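Local coordinates for protein tungsten-containing formylmethanofuran dehydrogenase 2 subunit C (PDB 5T5I) that forms part of a tungsten-containing formylmethanofuran dehydrogenase complex, which probably fixes carbon dioxide as formylmethanofuran at the start of methanogenesis, at residues Pro23-Phe26 against Ala27-Ile31; Thr76-Ile79 against Gly80-Met83; Gln216-Leu219 against Ala220-Tyr224. All blocks are in the same frame, centred on the assembly; numbering follows the deposited sequence.

In the fold
Subunit C is built on a parallel beta-helix, and the three contacts are short turns spread along it. Interactions 1 and 2 are neighbours with centres about 15 Å apart: helix 23-26 rests against the end of the turn at 80-83, where Asp24 OD1 comes within 3.4 Å of Met83 CA and the Pro23 ring meets the methionine tip. Interaction 3 lies on the other side of the chain's centre, its centre about 37 Å from that of interaction 2 and about 50 Å from that of interaction 1. The calcium ion is held by Ser139, Tyr140 and Asp143, none of which belongs to these contacts.

Interaction 1: Pro23-Phe26 against Ala27-Ile31; sequences PDVF and AGKSI
Phe26 O is approached by two groups: Lys29 N donates to it at 3.2 Å, and a water sits 2.7 Å from the same Phe26 O, linking it to Lys29 O. The backbone donor stands above the carbonyl plane, 36° out of it, as the chain doubles back through Ala27 and Gly28 in a type II beta turn; the positive phi of Gly28 suits the third position of that turn. One turn of helix ends just before it, with Ala27 N bonded to Pro23 O at 2.9 Å. A second water spans Asp24 O and Ala27 O.

The side-chain part belongs to Lys29. Its aliphatic chain runs nearly straight as far as CE, passing beside the Val25 carbonyl, and then bends at chi4 (54°), which brings NZ back to Val25 O at 2.8 Å, in the carbonyl plane. Near its end the lysine also crosses the Val25 side chain, whose CG1 lies 3.9 Å from Lys29 NZ. The ammonium group thus takes up a carbonyl at the end of the helix.

Phe26 turns its ring elsewhere, into Ile4, Leu6, Ile34 and Ile67. Beyond the turn Ser30 is the N-cap of helix 31-35: its side chain caps a backbone N of the first turn while Ser30 N bonds back to Glu33 OE2, a pattern consistent with a capping box, so a type II beta turn joins the single helical turn 23-26 to helix 31-35.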
loop_
_atom_site.group_PDB
_atom_site.type_symbol
_atom_site.label_atom_id
_atom_site.label_comp_id
_atom_site.label_asym_id
_atom_site.label_seq_id
_atom_site.Cartn_x
_atom_site.Cartn_y
_atom_site.Cartn_z
ATOM N N PRO C 23 25.443 42.169 -37.707
ATOM C CA PRO C 23 26.407 42.568 -38.759
ATOM C C PRO C 23 25.775 43.098 -40.061
ATOM O O PRO C 23 26.344 43.998 -40.685
ATOM C CB PRO C 23 27.212 41.284 -38.987
ATOM C CG PRO C 23 27.128 40.557 -37.683
ATOM C CD PRO C 23 25.725 40.800 -37.226
ATOM N N ASP C 24 24.575 42.591 -40.437
ATOM C CA ASP C 24 23.855 43.025 -41.647
ATOM C C ASP C 24 23.508 44.531 -41.642
ATOM O O ASP C 24 23.566 45.174 -42.690
ATOM C CB ASP C 24 22.577 42.200 -41.844
ATOM C CG ASP C 24 22.843 40.717 -41.983
ATOM O OD1 ASP C 24 23.102 40.056 -40.940
ATOM O OD2 ASP C 24 22.849 40.223 -43.130
ATOM N N VAL C 25 23.168 45.088 -40.467
ATOM C CA VAL C 25 22.839 46.510 -40.339
ATOM C C VAL C 25 24.116 47.332 -40.174
ATOM O O VAL C 25 24.187 48.433 -40.703
ATOM C CB VAL C 25 21.848 46.753 -39.176
ATOM C CG1 VAL C 25 21.575 48.247 -38.972
ATOM C CG2 VAL C 25 20.539 46.012 -39.430
ATOM N N PHE C 26 25.107 46.818 -39.414
ATOM C CA PHE C 26 26.359 47.541 -39.158
ATOM C C PHE C 26 27.198 47.661 -40.428
ATOM O O PHE C 26 27.939 48.632 -40.566
ATOM C CB PHE C 26 27.157 46.878 -38.016
ATOM C CG PHE C 26 26.676 47.152 -36.601
ATOM C CD1 PHE C 26 25.321 47.325 -36.323
ATOM C CD2 PHE C 26 27.563 47.117 -35.534
ATOM C CE1 PHE C 26 24.887 47.574 -35.018
ATOM C CE2 PHE C 26 27.124 47.348 -34.230
ATOM C CZ PHE C 26 25.787 47.564 -33.981
ATOM N N ALA C 27 27.048 46.710 -41.385
ATOM C CA ALA C 27 27.798 46.733 -42.652
ATOM C C ALA C 27 27.562 48.019 -43.451
ATOM O O ALA C 27 26.415 48.427 -43.634
ATOM C CB ALA C 27 27.441 45.520 -43.496
ATOM N N GLY C 28 28.658 48.659 -43.863
ATOM C CA GLY C 28 28.640 49.886 -44.652
ATOM C C GLY C 28 28.379 51.171 -43.886
ATOM O O GLY C 28 28.265 52.229 -44.509
ATOM N N LYS C 29 28.288 51.114 -42.541
ATOM C CA LYS C 29 28.025 52.289 -41.708
ATOM C C LYS C 29 29.274 52.702 -40.942
ATOM O O LYS C 29 30.026 51.851 -40.477
ATOM C CB LYS C 29 26.909 51.991 -40.691
ATOM C CG LYS C 29 25.526 51.850 -41.298
ATOM C CD LYS C 29 24.457 51.744 -40.205
ATOM C CE LYS C 29 23.036 51.720 -40.730
ATOM N NZ LYS C 29 22.830 50.649 -41.743
ATOM N N SER C 30 29.457 54.010 -40.756
ATOM C CA SER C 30 30.554 54.561 -39.963
ATOM C C SER C 30 30.201 54.388 -38.481
ATOM O O SER C 30 29.058 54.070 -38.159
ATOM C CB SER C 30 30.714 56.051 -40.254
ATOM O OG SER C 30 29.571 56.762 -39.806
ATOM N N ILE C 31 31.154 54.674 -37.584
ATOM C CA ILE C 31 30.910 54.593 -36.137
ATOM C C ILE C 31 29.785 55.567 -35.730
ATOM O O ILE C 31 28.901 55.191 -34.958
ATOM C CB ILE C 31 32.233 54.829 -35.344
ATOM C CG1 ILE C 31 33.255 53.689 -35.593
ATOM C CG2 ILE C 31 31.983 55.021 -33.844
ATOM C CD1 ILE C 31 32.801 52.250 -35.190
HETATM O O HOH W 1 23.716 47.818 -43.672
HETATM O O HOH W 2 30.626 49.213 -40.617
#

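Interaction 2: Thr76-Ile79 against Gly80-Met83; sequences TKRI and GQEM
The Arg78 guanidinium meets the Gln81 amide at its edge: Gln81 OE1 lies in the guanidinium plane, 2.9 Å from Arg78 NH2, while Tyr97 makes a cation-pi contact with the same group. The two flat groups are turned 75° against each other. Even so, NH2 sits in the plane of the amide carbonyl, on a lone pair of OE1, and the bond is fairly straight, with 161° at the hydrogen.

Both chains leave the turn side by side and point the same way. Gln81 has CG anti to its own backbone nitrogen (chi1 -177°) and stays extended, which carries the amide alongside the straight Arg78 chain; OE1 is also 3.4 Å from Arg78 CD. Beneath them Gln81 N donates to Arg78 O at 3.1 Å, closing a type II beta turn. Gly80 takes the third position with positive phi, where a CB would clash with Ile79 O. A second type II turn follows directly, closed by Met83 N to Gly80 O at 3.2 Å, and the pair of turns leads from strand 76-77 toward strand 87-90 of the parallel beta-helix.

Arg78 NE forms a salt bridge with Glu17, and the backbone oxygen of Gln81 accepts from Lys22. With the carboxylate at NE and the amide oxygen at NH2, the guanidinium is held against rotation and its charge is probably offset in part by Glu17, while the hydrogen bond probably settles which way round the Gln81 amide sits, with OE1 toward the arginine.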
loop_
_atom_site.group_PDB
_atom_site.type_symbol
_atom_site.label_atom_id
_atom_site.label_comp_id
_atom_site.label_asym_id
_atom_site.label_seq_id
_atom_site.Cartn_x
_atom_site.Cartn_y
_atom_site.Cartn_z
ATOM N N THR C 76 18.156 43.402 -22.806
ATOM C CA THR C 76 18.139 43.714 -24.241
ATOM C C THR C 76 17.682 42.481 -25.003
ATOM O O THR C 76 18.327 41.421 -24.940
ATOM C CB THR C 76 19.483 44.243 -24.731
ATOM O OG1 THR C 76 19.871 45.330 -23.893
ATOM C CG2 THR C 76 19.432 44.720 -26.182
ATOM N N LYS C 77 16.564 42.640 -25.721
ATOM C CA LYS C 77 15.899 41.587 -26.488
ATOM C C LYS C 77 16.255 41.652 -27.974
ATOM O O LYS C 77 16.612 42.710 -28.483
ATOM C CB LYS C 77 14.366 41.735 -26.350
ATOM C CG LYS C 77 13.853 41.602 -24.926
ATOM C CD LYS C 77 12.365 41.949 -24.807
ATOM C CE LYS C 77 11.855 41.708 -23.401
ATOM N NZ LYS C 77 10.439 42.093 -23.255
ATOM N N ARG C 78 16.128 40.501 -28.659
ATOM C CA ARG C 78 16.255 40.331 -30.116
ATOM C C ARG C 78 17.650 40.617 -30.702
ATOM O O ARG C 78 17.757 40.844 -31.901
ATOM C CB ARG C 78 15.178 41.172 -30.838
ATOM C CG ARG C 78 13.765 40.857 -30.365
ATOM C CD ARG C 78 12.698 41.594 -31.147
ATOM N NE ARG C 78 11.364 41.268 -30.641
ATOM C CZ ARG C 78 10.643 40.189 -30.941
ATOM N NH1 ARG C 78 9.448 40.021 -30.407
ATOM N NH2 ARG C 78 11.118 39.261 -31.766
ATOM N N ILE C 79 18.722 40.517 -29.899
ATOM C CA ILE C 79 20.089 40.730 -30.408
ATOM C C ILE C 79 20.377 39.655 -31.473
ATOM O O ILE C 79 20.118 38.475 -31.240
ATOM C CB ILE C 79 21.143 40.714 -29.261
ATOM C CG1 ILE C 79 20.971 41.952 -28.341
ATOM C CG2 ILE C 79 22.579 40.646 -29.812
ATOM C CD1 ILE C 79 21.619 41.808 -26.991
ATOM N N GLY C 80 20.859 40.087 -32.633
ATOM C CA GLY C 80 21.207 39.193 -33.732
ATOM C C GLY C 80 20.037 38.616 -34.511
ATOM O O GLY C 80 20.240 37.729 -35.346
ATOM N N GLN C 81 18.808 39.129 -34.291
ATOM C CA GLN C 81 17.606 38.628 -34.960
ATOM C C GLN C 81 17.746 38.657 -36.478
ATOM O O GLN C 81 18.081 39.695 -37.031
ATOM C CB GLN C 81 16.373 39.443 -34.543
ATOM C CG GLN C 81 15.063 38.939 -35.151
ATOM C CD GLN C 81 13.878 39.557 -34.471
ATOM O OE1 GLN C 81 13.528 39.177 -33.353
ATOM N NE2 GLN C 81 13.273 40.552 -35.091
ATOM N N GLU C 82 17.522 37.502 -37.139
ATOM C CA GLU C 82 17.565 37.362 -38.603
ATOM C C GLU C 82 18.917 37.733 -39.246
ATOM O O GLU C 82 18.954 38.056 -40.437
ATOM C CB GLU C 82 16.399 38.145 -39.246
ATOM C CG GLU C 82 15.060 37.549 -38.854
ATOM C CD GLU C 82 13.812 38.321 -39.244
ATOM O OE1 GLU C 82 13.924 39.379 -39.896
ATOM O OE2 GLU C 82 12.709 37.873 -38.864
ATOM N N MET C 83 20.034 37.602 -38.504
ATOM C CA MET C 83 21.357 37.877 -39.075
ATOM C C MET C 83 21.721 36.766 -40.084
ATOM O O MET C 83 21.239 35.638 -39.950
ATOM C CB MET C 83 22.434 38.078 -37.986
ATOM C CG MET C 83 22.816 36.824 -37.222
ATOM S SD MET C 83 24.045 37.174 -35.928
ATOM C CE MET C 83 25.515 36.849 -36.795
#

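Interaction 3: Gln216-Leu219 against Ala220-Tyr224; sequences QEFL and AGFKY
A type I beta turn from Leu219 to Phe222 brings the chain into strand 223-229, and two phenylalanine rings meet over it. The turn itself is lightly tied: Phe222 N reaches Leu219 O at 3.4 Å, a weak hydrogen bond. Most of the contact is made by side chains.

Phe218 lays the far end of its ring on Phe222. Its CZ stands 3.5 Å from Phe222 CG, over one face of that ring but shifted toward the rim, and CE2 comes 3.7 Å from Phe222 CB. The ring planes are inclined by 38°, with centroids 4.7 Å apart. With CG of Phe218 anti to its nitrogen (chi1 -166°), the ring is sent forward across the turn, and the two side chains cross at about a right angle.

Here the parallel beta-helix has given way to antiparallel strands: 223-229 pairs with 241-247, which in turn pairs with 256-261. Val258 of the last strand touches both rings, and Phe245 of 241-247 meets Phe218 edge-to-face.

Leu219 works on Phe222 as well. Its CB is 3.9 Å from Phe222 CD1, its CD1 methyl is 4.1 Å from Phe222 CE1, and its carbonyl oxygen lies near the plane of the ring, at the edge. With an alanine in place of Phe222, the end of the Phe218 ring and the Leu219 side chain would probably lose the surface they share, leaving a gap beside Val258.

On the turn, Gly221 N donates to an acidic side chain of a neighbouring subunit, and the Ala220 backbone is also hydrogen-bonded to a neighbouring subunit.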
loop_
_atom_site.group_PDB
_atom_site.type_symbol
_atom_site.label_atom_id
_atom_site.label_comp_id
_atom_site.label_asym_id
_atom_site.label_seq_id
_atom_site.Cartn_x
_atom_site.Cartn_y
_atom_site.Cartn_z
ATOM N N GLN C 216 13.502 11.181 -15.403
ATOM C CA GLN C 216 12.765 10.775 -14.192
ATOM C C GLN C 216 11.458 10.035 -14.538
ATOM O O GLN C 216 11.117 9.058 -13.871
ATOM C CB GLN C 216 12.445 11.970 -13.277
ATOM C CG GLN C 216 13.655 12.656 -12.646
ATOM C CD GLN C 216 13.242 13.789 -11.721
ATOM O OE1 GLN C 216 12.220 13.725 -11.029
ATOM N NE2 GLN C 216 14.037 14.845 -11.650
ATOM N N GLU C 217 10.743 10.522 -15.577
ATOM C CA GLU C 217 9.474 9.973 -16.063
ATOM C C GLU C 217 9.461 9.977 -17.583
ATOM O O GLU C 217 10.101 10.824 -18.194
ATOM C CB GLU C 217 8.307 10.839 -15.596
ATOM C CG GLU C 217 8.158 10.956 -14.089
ATOM C CD GLU C 217 7.160 12.035 -13.715
ATOM O OE1 GLU C 217 5.969 11.889 -14.069
ATOM O OE2 GLU C 217 7.587 13.084 -13.182
ATOM N N PHE C 218 8.730 9.039 -18.185
ATOM C CA PHE C 218 8.607 8.948 -19.638
ATOM C C PHE C 218 7.118 8.775 -20.023
ATOM O O PHE C 218 6.258 9.130 -19.216
ATOM C CB PHE C 218 9.568 7.884 -20.198
ATOM C CG PHE C 218 9.817 7.872 -21.698
ATOM C CD1 PHE C 218 9.995 9.059 -22.406
ATOM C CD2 PHE C 218 9.818 6.678 -22.406
ATOM C CE1 PHE C 218 10.190 9.043 -23.785
ATOM C CE2 PHE C 218 10.015 6.669 -23.788
ATOM C CZ PHE C 218 10.224 7.847 -24.464
ATOM N N LEU C 219 6.808 8.295 -21.243
ATOM C CA LEU C 219 5.471 8.282 -21.799
ATOM C C LEU C 219 5.052 6.913 -22.347
ATOM O O LEU C 219 5.818 6.255 -23.065
ATOM C CB LEU C 219 5.499 9.326 -22.908
ATOM C CG LEU C 219 5.603 10.810 -22.476
ATOM C CD1 LEU C 219 5.934 11.687 -23.679
ATOM C CD2 LEU C 219 4.304 11.304 -21.851
ATOM N N ALA C 220 3.805 6.511 -22.035
ATOM C CA ALA C 220 3.260 5.216 -22.420
ATOM C C ALA C 220 2.924 5.061 -23.909
ATOM O O ALA C 220 2.685 3.939 -24.346
ATOM C CB ALA C 220 2.051 4.887 -21.566
ATOM N N GLY C 221 2.927 6.164 -24.670
ATOM C CA GLY C 221 2.707 6.129 -26.113
ATOM C C GLY C 221 3.927 5.700 -26.920
ATOM O O GLY C 221 3.856 5.642 -28.148
ATOM N N PHE C 222 5.062 5.393 -26.261
ATOM C CA PHE C 222 6.278 4.953 -26.956
ATOM C C PHE C 222 6.381 3.427 -26.960
ATOM O O PHE C 222 5.922 2.786 -26.019
ATOM C CB PHE C 222 7.513 5.582 -26.314
ATOM C CG PHE C 222 7.775 6.989 -26.800
ATOM C CD1 PHE C 222 7.067 8.062 -26.283
ATOM C CD2 PHE C 222 8.716 7.237 -27.794
ATOM C CE1 PHE C 222 7.298 9.360 -26.745
ATOM C CE2 PHE C 222 8.935 8.532 -28.263
ATOM C CZ PHE C 222 8.211 9.584 -27.748
ATOM N N LYS C 223 6.953 2.847 -28.026
ATOM C CA LYS C 223 7.174 1.406 -28.138
ATOM C C LYS C 223 8.645 1.163 -27.874
ATOM O O LYS C 223 9.491 1.837 -28.454
ATOM C CB LYS C 223 6.832 0.896 -29.538
ATOM C CG LYS C 223 7.002 -0.602 -29.743
ATOM C CD LYS C 223 6.661 -0.985 -31.179
ATOM C CE LYS C 223 6.772 -2.475 -31.418
ATOM N NZ LYS C 223 7.421 -2.777 -32.721
ATOM N N TYR C 224 8.944 0.179 -27.039
ATOM C CA TYR C 224 10.327 -0.190 -26.710
ATOM C C TYR C 224 10.882 -1.113 -27.801
ATOM O O TYR C 224 10.269 -2.140 -28.082
ATOM C CB TYR C 224 10.357 -0.861 -25.326
ATOM C CG TYR C 224 11.716 -1.381 -24.930
ATOM C CD1 TYR C 224 12.805 -0.525 -24.825
ATOM C CD2 TYR C 224 11.917 -2.731 -24.661
ATOM C CE1 TYR C 224 14.060 -0.994 -24.463
ATOM C CE2 TYR C 224 13.174 -3.218 -24.300
ATOM C CZ TYR C 224 14.240 -2.339 -24.181
ATOM O OH TYR C 224 15.496 -2.797 -23.868
#